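Local coordinates for ofchtiv-allosamidin (Ostrinia furnacalis, PDB 6JMB), which probably hydrolyses the beta-1,4 linkages of chitin as an insect group IV chitinase of glycoside hydrolase family 18, and here binds the inhibitor allosamidin, at residues Q91-A96 against E137-Q142; E213-S216 against T222-N225; N228-W233 against V331-S336; N287-I292 against V319-V324; Y291-Q294 against S298-V301. All coordinates share one frame; numbering follows the deposited sequence.

Contact 1. Residues Q91-A96 against E137-Q142; sequences QYSIMA and EDDIEQ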
# COMPACT_ATOMS: atom_id res chain seq x y z
N GLN A 91 -18.59 8.57 2.90
CA GLN A 91 -19.22 8.64 1.58
C GLN A 91 -19.35 7.26 0.95
O GLN A 91 -20.34 6.98 0.26
CB GLN A 91 -18.45 9.58 0.66
CG GLN A 91 -18.48 11.03 1.10
CD GLN A 91 -17.49 11.89 0.34
OE1 GLN A 91 -17.88 12.75 -0.45
NE2 GLN A 91 -16.20 11.65 0.56
N TYR A 92 -18.36 6.38 1.20
CA TYR A 92 -18.41 5.01 0.69
C TYR A 92 -19.49 4.21 1.39
O TYR A 92 -20.19 3.41 0.75
CB TYR A 92 -17.02 4.36 0.84
CG TYR A 92 -16.01 5.08 -0.00
CD1 TYR A 92 -15.36 6.21 0.48
CD2 TYR A 92 -15.76 4.69 -1.31
CE1 TYR A 92 -14.48 6.91 -0.32
CE2 TYR A 92 -14.88 5.39 -2.11
CZ TYR A 92 -14.24 6.49 -1.61
OH TYR A 92 -13.37 7.21 -2.40
N SER A 93 -19.65 4.42 2.69
CA SER A 93 -20.72 3.77 3.45
C SER A 93 -22.09 4.17 2.91
O SER A 93 -22.96 3.32 2.71
CB SER A 93 -20.57 4.16 4.92
OG SER A 93 -21.58 3.56 5.71
N ILE A 94 -22.29 5.46 2.66
CA ILE A 94 -23.56 5.93 2.12
C ILE A 94 -23.79 5.38 0.72
O ILE A 94 -24.86 4.86 0.40
CB ILE A 94 -23.61 7.47 2.13
CG1 ILE A 94 -23.62 7.99 3.56
CG2 ILE A 94 -24.83 7.97 1.36
CD1 ILE A 94 -23.29 9.47 3.66
N MET A 95 -22.77 5.46 -0.14
CA MET A 95 -22.91 5.00 -1.52
C MET A 95 -23.25 3.51 -1.57
O MET A 95 -24.14 3.09 -2.31
CB MET A 95 -21.63 5.28 -2.30
CG MET A 95 -21.60 4.69 -3.72
SD MET A 95 -21.00 2.99 -3.84
CE MET A 95 -19.25 3.23 -3.51
N ALA A 96 -22.52 2.71 -0.80
CA ALA A 96 -22.65 1.26 -0.92
C ALA A 96 -24.00 0.75 -0.45
O ALA A 96 -24.42 -0.32 -0.90
CB ALA A 96 -21.52 0.57 -0.15
N GLU A 137 -21.93 -1.86 10.75
CA GLU A 137 -21.70 -3.25 10.34
C GLU A 137 -22.36 -3.59 9.01
O GLU A 137 -21.93 -4.54 8.35
CB GLU A 137 -22.19 -4.21 11.42
CG GLU A 137 -21.08 -4.74 12.31
CD GLU A 137 -21.56 -5.81 13.26
OE1 GLU A 137 -22.52 -6.54 12.92
OE2 GLU A 137 -20.97 -5.93 14.36
N ASP A 138 -23.38 -2.83 8.60
CA ASP A 138 -23.99 -3.09 7.30
C ASP A 138 -22.98 -2.91 6.17
O ASP A 138 -23.13 -3.54 5.12
CB ASP A 138 -25.20 -2.18 7.09
CG ASP A 138 -26.18 -2.77 6.09
OD1 ASP A 138 -26.53 -3.96 6.23
OD2 ASP A 138 -26.60 -2.03 5.17
N ASP A 139 -21.95 -2.08 6.39
CA ASP A 139 -20.92 -1.87 5.37
C ASP A 139 -20.28 -3.18 4.94
O ASP A 139 -19.83 -3.29 3.79
CB ASP A 139 -19.80 -1.00 5.93
CG ASP A 139 -20.18 0.46 6.12
OD1 ASP A 139 -21.33 0.88 5.83
OD2 ASP A 139 -19.29 1.20 6.59
N ILE A 140 -20.16 -4.15 5.85
CA ILE A 140 -19.51 -5.41 5.50
C ILE A 140 -20.27 -6.10 4.37
O ILE A 140 -19.67 -6.57 3.39
CB ILE A 140 -19.38 -6.32 6.74
CG1 ILE A 140 -18.61 -5.63 7.86
CG2 ILE A 140 -18.71 -7.64 6.36
CD1 ILE A 140 -18.65 -6.37 9.19
N GLU A 141 -21.60 -6.15 4.49
CA GLU A 141 -22.41 -6.72 3.43
C GLU A 141 -22.37 -5.85 2.18
O GLU A 141 -22.17 -6.36 1.06
CB GLU A 141 -23.86 -6.90 3.89
CG GLU A 141 -24.79 -7.27 2.74
CD GLU A 141 -26.26 -7.22 3.09
OE1 GLU A 141 -26.59 -7.10 4.29
OE2 GLU A 141 -27.09 -7.31 2.16
N GLN A 142 -22.53 -4.54 2.35
CA GLN A 142 -22.67 -3.67 1.19
C GLN A 142 -21.39 -3.61 0.37
O GLN A 142 -21.44 -3.46 -0.85
CB GLN A 142 -23.13 -2.27 1.60
CG GLN A 142 -24.43 -2.24 2.41
CD GLN A 142 -25.56 -3.02 1.77
OE1 GLN A 142 -25.70 -3.04 0.55
NE2 GLN A 142 -26.38 -3.65 2.60
O HOH W 1 -22.87 0.59 3.49

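Contact 2. Residues E213-S216 against T222-N225; sequences EGES and TLYN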
# COMPACT_ATOMS: atom_id res chain seq x y z
N GLU A 213 11.41 -7.59 18.56
CA GLU A 213 12.08 -7.38 19.84
C GLU A 213 11.15 -6.62 20.78
O GLU A 213 10.50 -5.65 20.39
CB GLU A 213 13.36 -6.57 19.63
CG GLU A 213 14.49 -7.36 18.99
CD GLU A 213 15.68 -6.48 18.62
OE1 GLU A 213 15.75 -5.32 19.07
OE2 GLU A 213 16.57 -6.96 17.88
N GLY A 214 11.09 -7.09 22.03
CA GLY A 214 10.29 -6.43 23.04
C GLY A 214 8.85 -6.88 23.12
O GLY A 214 8.11 -6.37 23.98
N GLU A 215 8.42 -7.81 22.27
CA GLU A 215 7.06 -8.33 22.31
C GLU A 215 7.02 -9.66 23.06
O GLU A 215 8.00 -10.41 23.09
CB GLU A 215 6.51 -8.53 20.90
CG GLU A 215 6.29 -7.23 20.16
CD GLU A 215 5.60 -7.43 18.82
OE1 GLU A 215 6.00 -8.35 18.08
OE2 GLU A 215 4.66 -6.66 18.53
N SER A 216 5.87 -9.95 23.66
CA SER A 216 5.66 -11.23 24.32
C SER A 216 5.25 -12.28 23.31
O SER A 216 4.51 -12.01 22.36
CB SER A 216 4.57 -11.09 25.38
OG SER A 216 4.12 -12.37 25.80
N THR A 222 -1.83 -12.82 17.90
CA THR A 222 -2.52 -11.54 17.97
C THR A 222 -1.63 -10.36 17.62
O THR A 222 -2.13 -9.23 17.51
CB THR A 222 -3.11 -11.33 19.37
OG1 THR A 222 -2.05 -11.12 20.31
CG2 THR A 222 -3.95 -12.53 19.79
N LEU A 223 -0.33 -10.58 17.45
CA LEU A 223 0.58 -9.47 17.17
C LEU A 223 0.38 -8.96 15.75
O LEU A 223 -0.05 -9.69 14.85
CB LEU A 223 2.03 -9.91 17.37
CG LEU A 223 2.38 -10.39 18.79
CD1 LEU A 223 3.76 -11.04 18.79
CD2 LEU A 223 2.34 -9.24 19.78
N TYR A 224 0.70 -7.69 15.54
CA TYR A 224 0.55 -7.06 14.23
C TYR A 224 1.82 -7.29 13.43
O TYR A 224 2.79 -6.54 13.56
CB TYR A 224 0.27 -5.57 14.37
CG TYR A 224 -1.00 -5.20 15.10
CD1 TYR A 224 -2.00 -6.12 15.36
CD2 TYR A 224 -1.20 -3.89 15.53
CE1 TYR A 224 -3.17 -5.75 16.03
CE2 TYR A 224 -2.35 -3.51 16.20
CZ TYR A 224 -3.33 -4.45 16.44
OH TYR A 224 -4.47 -4.07 17.11
N ASN A 225 1.84 -8.34 12.61
CA ASN A 225 2.98 -8.59 11.74
C ASN A 225 2.51 -9.22 10.43
O ASN A 225 1.36 -9.65 10.29
CB ASN A 225 4.11 -9.35 12.45
CG ASN A 225 3.67 -10.70 13.01
OD1 ASN A 225 3.11 -11.53 12.29
ND2 ASN A 225 3.95 -10.93 14.29
O HOH W 2 3.59 -6.44 16.18

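Contact 3. Residues N228-W233 against V331-S336; sequences NAVQYW and VEYANS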
# COMPACT_ATOMS: atom_id res chain seq x y z
N ASN A 228 1.32 -12.99 10.47
CA ASN A 228 -0.00 -13.19 11.04
C ASN A 228 -1.09 -12.74 10.08
O ASN A 228 -2.12 -13.41 9.94
CB ASN A 228 -0.13 -12.47 12.38
CG ASN A 228 0.55 -13.21 13.51
OD1 ASN A 228 0.80 -14.41 13.43
ND2 ASN A 228 0.86 -12.48 14.58
N ALA A 229 -0.87 -11.62 9.38
CA ALA A 229 -1.87 -11.10 8.46
C ALA A 229 -2.05 -12.02 7.26
O ALA A 229 -3.17 -12.34 6.87
CB ALA A 229 -1.49 -9.70 8.00
N VAL A 230 -0.94 -12.44 6.65
CA VAL A 230 -1.02 -13.33 5.49
C VAL A 230 -1.71 -14.63 5.86
O VAL A 230 -2.60 -15.11 5.15
CB VAL A 230 0.37 -13.56 4.88
CG1 VAL A 230 0.32 -14.71 3.87
CG2 VAL A 230 0.87 -12.28 4.21
N GLN A 231 -1.31 -15.22 6.99
CA GLN A 231 -1.92 -16.48 7.40
C GLN A 231 -3.39 -16.30 7.74
O GLN A 231 -4.19 -17.21 7.48
CB GLN A 231 -1.13 -17.12 8.54
CG GLN A 231 0.31 -17.47 8.17
CD GLN A 231 0.40 -18.34 6.94
OE1 GLN A 231 -0.29 -19.35 6.82
NE2 GLN A 231 1.26 -17.95 5.99
N TYR A 232 -3.78 -15.14 8.29
CA TYR A 232 -5.20 -14.89 8.50
C TYR A 232 -5.97 -14.92 7.18
O TYR A 232 -6.99 -15.61 7.05
CB TYR A 232 -5.47 -13.57 9.24
CG TYR A 232 -6.95 -13.29 9.17
CD1 TYR A 232 -7.84 -14.04 9.92
CD2 TYR A 232 -7.47 -12.35 8.28
CE1 TYR A 232 -9.20 -13.84 9.83
CE2 TYR A 232 -8.83 -12.15 8.18
CZ TYR A 232 -9.69 -12.90 8.95
OH TYR A 232 -11.05 -12.71 8.85
N TRP A 233 -5.50 -14.16 6.19
CA TRP A 233 -6.23 -14.06 4.93
C TRP A 233 -6.31 -15.41 4.23
O TRP A 233 -7.36 -15.77 3.69
CB TRP A 233 -5.64 -12.96 4.04
CG TRP A 233 -6.12 -11.61 4.48
CD1 TRP A 233 -5.57 -10.81 5.44
CD2 TRP A 233 -7.30 -10.92 4.01
NE1 TRP A 233 -6.33 -9.66 5.59
CE2 TRP A 233 -7.38 -9.71 4.72
CE3 TRP A 233 -8.27 -11.22 3.05
CZ2 TRP A 233 -8.41 -8.80 4.51
CZ3 TRP A 233 -9.29 -10.31 2.84
CH2 TRP A 233 -9.35 -9.11 3.56
N VAL A 331 9.95 -10.98 0.13
CA VAL A 331 9.56 -11.66 -1.11
C VAL A 331 9.83 -13.15 -1.00
O VAL A 331 9.07 -13.97 -1.54
CB VAL A 331 10.24 -11.00 -2.33
CG1 VAL A 331 9.77 -11.67 -3.61
CG2 VAL A 331 9.92 -9.52 -2.36
N GLU A 332 10.89 -13.54 -0.29
CA GLU A 332 11.13 -14.96 -0.04
C GLU A 332 9.99 -15.58 0.75
O GLU A 332 9.57 -16.71 0.47
CB GLU A 332 12.49 -15.15 0.65
CG GLU A 332 13.65 -14.94 -0.31
CD GLU A 332 15.01 -14.91 0.36
OE1 GLU A 332 15.07 -14.81 1.60
OE2 GLU A 332 16.02 -14.99 -0.37
N TYR A 333 9.47 -14.84 1.74
CA TYR A 333 8.30 -15.30 2.48
C TYR A 333 7.11 -15.50 1.54
O TYR A 333 6.42 -16.53 1.60
CB TYR A 333 7.97 -14.30 3.59
CG TYR A 333 6.71 -14.65 4.35
CD1 TYR A 333 5.47 -14.20 3.92
CD2 TYR A 333 6.76 -15.45 5.48
CE1 TYR A 333 4.31 -14.53 4.60
CE2 TYR A 333 5.60 -15.78 6.17
CZ TYR A 333 4.38 -15.32 5.72
OH TYR A 333 3.22 -15.65 6.38
N ALA A 334 6.84 -14.52 0.68
CA ALA A 334 5.73 -14.63 -0.26
C ALA A 334 5.91 -15.83 -1.18
O ALA A 334 4.96 -16.57 -1.45
CB ALA A 334 5.60 -13.33 -1.06
N ASN A 335 7.14 -16.03 -1.68
CA ASN A 335 7.41 -17.20 -2.51
C ASN A 335 7.13 -18.49 -1.75
O ASN A 335 6.57 -19.44 -2.32
CB ASN A 335 8.87 -17.19 -2.97
CG ASN A 335 9.13 -16.20 -4.09
OD1 ASN A 335 8.20 -15.75 -4.76
ND2 ASN A 335 10.40 -15.89 -4.32
N SER A 336 7.51 -18.54 -0.47
CA SER A 336 7.36 -19.78 0.29
C SER A 336 5.90 -20.17 0.47
O SER A 336 5.59 -21.35 0.63
CB SER A 336 8.08 -19.67 1.64
OG SER A 336 7.38 -18.83 2.54

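Contact 4. Residues N287-I292 against V319-V324; sequences NEFCYI and VSFDNV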
# COMPACT_ATOMS: atom_id res chain seq x y z
N ASN A 287 13.70 6.65 -0.40
CA ASN A 287 14.64 7.53 -1.10
C ASN A 287 15.21 8.57 -0.15
O ASN A 287 16.42 8.82 -0.15
CB ASN A 287 13.97 8.20 -2.31
CG ASN A 287 12.80 9.11 -1.93
OD1 ASN A 287 11.98 8.78 -1.07
ND2 ASN A 287 12.71 10.26 -2.61
N GLU A 288 14.36 9.14 0.70
CA GLU A 288 14.81 10.17 1.62
C GLU A 288 15.67 9.58 2.72
O GLU A 288 16.71 10.15 3.09
CB GLU A 288 13.60 10.88 2.22
CG GLU A 288 12.77 11.63 1.20
CD GLU A 288 11.48 12.15 1.77
OE1 GLU A 288 10.73 11.37 2.39
OE2 GLU A 288 11.21 13.36 1.59
N PHE A 289 15.27 8.43 3.26
CA PHE A 289 15.98 7.92 4.43
C PHE A 289 17.29 7.23 4.07
O PHE A 289 18.27 7.35 4.82
CB PHE A 289 15.10 7.02 5.30
CG PHE A 289 15.64 6.87 6.69
CD1 PHE A 289 15.82 7.99 7.48
CD2 PHE A 289 16.01 5.63 7.19
CE1 PHE A 289 16.35 7.89 8.76
CE2 PHE A 289 16.53 5.51 8.48
CZ PHE A 289 16.70 6.65 9.26
N CYS A 290 17.34 6.52 2.95
CA CYS A 290 18.61 5.95 2.54
C CYS A 290 19.64 7.04 2.31
O CYS A 290 20.82 6.88 2.65
CB CYS A 290 18.45 5.03 1.32
SG CYS A 290 18.18 5.79 -0.32
N TYR A 291 19.21 8.18 1.77
CA TYR A 291 20.13 9.29 1.57
C TYR A 291 20.59 9.87 2.91
O TYR A 291 21.78 10.13 3.10
CB TYR A 291 19.47 10.36 0.71
CG TYR A 291 20.40 11.49 0.35
CD1 TYR A 291 21.36 11.33 -0.64
CD2 TYR A 291 20.32 12.71 1.00
CE1 TYR A 291 22.22 12.36 -0.97
CE2 TYR A 291 21.17 13.74 0.68
CZ TYR A 291 22.12 13.57 -0.30
OH TYR A 291 22.97 14.60 -0.62
N ILE A 292 19.65 10.07 3.83
CA ILE A 292 19.99 10.55 5.17
C ILE A 292 21.03 9.64 5.83
O ILE A 292 22.04 10.12 6.38
CB ILE A 292 18.71 10.69 6.02
CG1 ILE A 292 17.98 11.98 5.64
CG2 ILE A 292 19.03 10.66 7.51
CD1 ILE A 292 16.53 12.05 6.10
N VAL A 319 13.66 5.29 13.76
CA VAL A 319 13.04 5.13 12.45
C VAL A 319 12.95 3.65 12.11
O VAL A 319 13.96 2.94 12.15
CB VAL A 319 13.83 5.87 11.36
CG1 VAL A 319 13.21 5.64 9.98
CG2 VAL A 319 13.90 7.36 11.66
N SER A 320 11.75 3.18 11.79
CA SER A 320 11.55 1.87 11.19
C SER A 320 11.50 2.04 9.68
O SER A 320 10.83 2.95 9.18
CB SER A 320 10.22 1.29 11.67
OG SER A 320 9.75 0.30 10.78
N PHE A 321 12.21 1.18 8.95
CA PHE A 321 12.19 1.26 7.49
C PHE A 321 12.41 -0.13 6.91
O PHE A 321 12.58 -1.11 7.64
CB PHE A 321 13.21 2.29 6.97
CG PHE A 321 14.65 1.91 7.19
CD1 PHE A 321 15.21 1.93 8.46
CD2 PHE A 321 15.45 1.56 6.11
CE1 PHE A 321 16.54 1.59 8.65
CE2 PHE A 321 16.79 1.23 6.30
CZ PHE A 321 17.33 1.25 7.57
N ASP A 322 12.38 -0.21 5.58
CA ASP A 322 12.68 -1.44 4.88
C ASP A 322 13.73 -1.16 3.81
O ASP A 322 13.69 -0.11 3.15
CB ASP A 322 11.41 -2.05 4.26
CG ASP A 322 10.68 -2.94 5.24
OD1 ASP A 322 11.07 -4.12 5.36
OD2 ASP A 322 9.73 -2.47 5.92
N ASN A 323 14.68 -2.08 3.67
CA ASN A 323 15.80 -1.93 2.75
C ASN A 323 15.85 -3.13 1.81
O ASN A 323 14.94 -3.95 1.79
CB ASN A 323 17.11 -1.69 3.51
CG ASN A 323 17.45 -2.82 4.47
OD1 ASN A 323 16.86 -3.90 4.43
ND2 ASN A 323 18.43 -2.57 5.34
N VAL A 324 16.92 -3.24 1.03
CA VAL A 324 17.02 -4.34 0.07
C VAL A 324 17.00 -5.68 0.78
O VAL A 324 16.33 -6.62 0.34
CB VAL A 324 18.27 -4.17 -0.82
CG1 VAL A 324 18.63 -5.49 -1.52
CG2 VAL A 324 18.05 -3.04 -1.83

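Contact 5. Residues Y291-Q294 against S298-V301; sequences YILQ and SWTV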
# COMPACT_ATOMS: atom_id res chain seq x y z
N TYR A 291 19.21 8.18 1.77
CA TYR A 291 20.13 9.29 1.57
C TYR A 291 20.59 9.87 2.91
O TYR A 291 21.78 10.13 3.10
CB TYR A 291 19.47 10.36 0.71
CG TYR A 291 20.40 11.49 0.35
CD1 TYR A 291 21.36 11.33 -0.64
CD2 TYR A 291 20.32 12.71 1.00
CE1 TYR A 291 22.22 12.36 -0.97
CE2 TYR A 291 21.17 13.74 0.68
CZ TYR A 291 22.12 13.57 -0.30
OH TYR A 291 22.97 14.60 -0.62
N ILE A 292 19.65 10.07 3.83
CA ILE A 292 19.99 10.55 5.17
C ILE A 292 21.03 9.64 5.83
O ILE A 292 22.04 10.12 6.38
CB ILE A 292 18.71 10.69 6.02
CG1 ILE A 292 17.98 11.98 5.64
CG2 ILE A 292 19.03 10.66 7.51
CD1 ILE A 292 16.53 12.05 6.10
N LEU A 293 20.83 8.33 5.76
CA LEU A 293 21.78 7.39 6.36
C LEU A 293 23.13 7.47 5.68
O LEU A 293 24.18 7.40 6.34
CB LEU A 293 21.23 5.97 6.28
CG LEU A 293 20.02 5.65 7.15
CD1 LEU A 293 19.58 4.23 6.89
CD2 LEU A 293 20.37 5.86 8.62
N GLN A 294 23.14 7.59 4.36
CA GLN A 294 24.39 7.68 3.61
C GLN A 294 25.17 8.95 3.97
O GLN A 294 26.40 8.93 3.99
CB GLN A 294 24.08 7.64 2.12
CG GLN A 294 25.26 7.77 1.20
CD GLN A 294 24.83 7.75 -0.24
OE1 GLN A 294 24.82 6.70 -0.88
NE2 GLN A 294 24.45 8.91 -0.77
N SER A 298 26.44 9.33 11.97
CA SER A 298 26.15 9.16 13.39
C SER A 298 24.95 8.25 13.65
O SER A 298 24.80 7.77 14.78
CB SER A 298 25.94 10.51 14.07
OG SER A 298 27.12 11.28 14.03
N TRP A 299 24.10 8.01 12.66
CA TRP A 299 22.99 7.09 12.83
C TRP A 299 23.52 5.69 13.16
O TRP A 299 24.55 5.27 12.64
CB TRP A 299 22.16 7.00 11.55
CG TRP A 299 21.31 8.21 11.28
CD1 TRP A 299 21.68 9.33 10.59
CD2 TRP A 299 19.95 8.41 11.68
NE1 TRP A 299 20.63 10.21 10.53
CE2 TRP A 299 19.56 9.67 11.20
CE3 TRP A 299 19.03 7.64 12.40
CZ2 TRP A 299 18.28 10.19 11.40
CZ3 TRP A 299 17.75 8.16 12.60
CH2 TRP A 299 17.39 9.42 12.11
N THR A 300 22.80 4.98 14.02
CA THR A 300 23.05 3.57 14.27
C THR A 300 21.95 2.79 13.58
O THR A 300 20.76 3.03 13.85
CB THR A 300 23.03 3.27 15.77
OG1 THR A 300 24.06 4.02 16.42
CG2 THR A 300 23.27 1.78 16.01
N VAL A 301 22.33 1.88 12.69
CA VAL A 301 21.38 1.00 12.01
C VAL A 301 21.54 -0.39 12.60
O VAL A 301 22.66 -0.91 12.69
CB VAL A 301 21.61 0.98 10.49
CG1 VAL A 301 20.59 0.06 9.82
CG2 VAL A 301 21.50 2.39 9.93

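Contact 1. Residues Q91-A96 against E137-Q142
Ser93 and Asp139 bring their helices together with CA atoms 6.0 Å apart, and one turn further on Ala96 and Gln142 close to 5.4 Å between CA atoms. In the family 18 TIM barrel the contact joins the short helix 90-97, which follows strand 77-83, to helix 138-154, which follows strand 120-124, with helix 99-116 between them in sequence. Ser93 OG donates to Asp139 OD1 over 2.7 Å, approaching its syn lone pair on the side of the other carboxylate oxygen. The hydroxyl reaches there because OG stands trans to the Ser93 backbone N (chi1 180°). OG also accepts from the backbone N of His135, while Asp139 OD2 takes Thr133 OG1 and the backbone N of Asn129; the buried carboxylate thus ties helix 138-154 to the loop that precedes it, and so many donors would probably favour its ionised form. At the second point the backbones come close enough for Ala96 CB to rest on Gln142 CB at 3.7 Å. The glutamine then folds back at chi2 (-51°), and its NE2 makes a weak bond to Asp138 OD2. Between the helices a water donates to Ser93 O and to Asp139 OD1, each over 2.8 Å.

Contact 2. Residues E213-S216 against T222-N225
Glu215 and Leu223 meet in the long loop that links strand 187-190 to helix 226-235, where the chain doubles back at the protein surface. Their side chains come from opposite directions across a backbone gap of 8.3 Å between the two CA atoms. Leucine offers its fork of methyl groups and glutamate its carboxylate: Leu223 CD1 lies 3.6 Å from Glu215 OE1, and Leu223 CD2 lies 3.7 Å from Glu215 OE2, so each branch faces one oxygen. The glutamate spans the distance because its chain is extended beyond CG (chi2 -174°). CD1 is further covered by the backbone of Ser216, whose O is 3.8 Å away. In the TIM barrel of family 18 this loop runs from the sixth barrel strand to the next helix, and its beginning supplies Met191, Tyr193 and Asp194 to the allosamizoline pocket. Its other end is set by Asn225, the N-cap of helix 226-235, whose OD1 accepts from the backbone N of Asn228. No direct hydrogen bond crosses between 213-216 and 222-225, and the polar link is made by a water. It lies 2.6 Å from Glu215 OE2 and 2.7 Å from Tyr224 O and is placed to donate to either, but has more acceptors in reach than protons, so its donation is probably shared among them. The other carboxylate oxygen, Glu215 OE1, accepts the backbone N-H of Ser212, a bond that fixes the glutamate against its own limb of the loop and holds the oxygen beside Leu223 CD1.

Contact 3. Residues N228-W233 against V331-S336
Val230 and Gln231, neighbours on helix 226-235, receive the phenol end of Tyr333, which reaches across from helix 324-336. The backbones stay well apart, 9.0 Å between the CA atoms of Val230 and Ala334, and the tyrosine bridges the distance with its ring extended away from its own helix (chi1 176°). Val230 comes first and meets it head on: CG1 lies at the ring edge near its plane, 4.1 Å from Tyr333 CE1, while CB is 3.8 Å from Tyr333 OH. Gln231 then bends at chi2 and carries its amide round to the hydroxyl. Its NE2 donates to Tyr333 OH over 3.0 Å in a nearly straight bond, 169° at the hydrogen. The acceptor lies in the amide plane, although that plane stands at 83° to the ring. Asn227 OD1 is hydrogen-bonded to the same OH, so the buried hydroxyl is held by two carboxamides of one helix, which should restrict swinging of the ring. Both Val230 and Tyr333 also rest on Met245 of strand 243-256. Although the insertion carrying helix 286-295 intervenes in sequence, outer helices that neighbour each other round the barrel, packed side by side over strand 243-256, are typical of the TIM barrel.

Contact 4. Residues N287-I292 against V319-V324
The ring of Phe289 carries Val319 over one face and turns an edge to Phe321. Val319 CG1 makes a CH-pi contact, 3.8 Å from the Phe289 ring centroid and 16° off its normal. The valine CB lies over the rim on the same face, 3.6 Å from Phe289 CZ. Against Phe321 the arrangement is T-shaped: the Phe289 edge, led by CD2 and CE2, points at the Phe321 face, with centroids 5.2 Å apart and planes at 67°. Phe289 CE2 comes to 3.8 Å from Phe321 CD1. Phe289 extends from helix 286-295 with CG trans to its backbone N (chi1 -161°), whereas Phe321 CG stands between N and the carbonyl carbon. Val319 is the next-to-last residue of strand 317-320, and Ala312 and Pro310 of strand 309-314 cover Phe289 and Phe321 respectively. Helix and strands belong to the segment between barrel strand 243-256 and helix 324-336, where many family 18 chitinases carry their insertion domain. One residue along, Cys290 forms a disulfide with Cys356. No hydrogen bond links 287-292 with 319-324; the contact depends on buried apolar surface and ring hydrogens meeting a pi face, so side-chain fit rather than a polar bond probably sets how the segments sit together.

Contact 5. Residues Y291-Q294 against S298-V301
Leu293 and Trp299 cross at about a right angle, the leucine reaching the indole near its root. Leu293 CD2 lies 3.6 Å from Trp299 CB and 3.7 Å from Trp299 CG, and so packs against the CB-CG bond that joins the indole to its residue. Ile292, one residue earlier, comes obliquely to the pyrrole part of the same indole. Its CG2 touches Trp299 NE1 at 3.4 Å and Trp299 CE2 at 3.9 Å; this is an apolar methyl beside a nitrogen, not a hydrogen bond. The methyl can extend there because CG2 is the branch trans to the Ile292 backbone N, while CG1 is turned to the other side (chi1 -78°). The two aliphatic residues therefore share the indole, one at the CB end and one at the nitrogen. Here helix 286-295 of the insertion between barrel strand 243-256 and helix 324-336 passes through a short turn into strand 300-304, which pairs antiparallel with strand 309-314. Along that strand the side chains alternate: Thr300 points away from the helix, and Val301 points back to it. Val301 CG2 reaches both branches of Leu293, 3.9 Å from CD2 and 4.0 Å from CD1, the two side chains meeting at a slant. Leucine thus lies between tryptophan and valine. The indole also reaches past the helix, touching Ala312 and Leu314 of strand 309-314 and Val319 of strand 317-320. The Trp299 chi2 of 89° stands the ring plane across the CA-CB-CG plane, and the benzene half is carried beyond Ile292 toward Val319.

How the contacts relate
Contacts 1, 3 and 4 are buried, whereas contacts 2 and 5 lie at the surface. Contacts 1 and 3 each pair helices outside the barrel and use buried polar groups, a carboxylate in one and a phenol hydroxyl in the other; contact 4 is wholly apolar. Contacts 2 and 3 join at Leu223 O and Asn228 ND2, 2.9 Å apart in a probable hydrogen bond, where the loop enters helix 226-235. Contacts 4 and 5 share helix 286-295 and form continuous packing: Phe321 CZ lies 3.8 Å from Leu293 CD1, and the rings of Phe289 and Trp299 meet edge-to-face. Contact 1 is remote, its centre about 45 Å from that of contact 5.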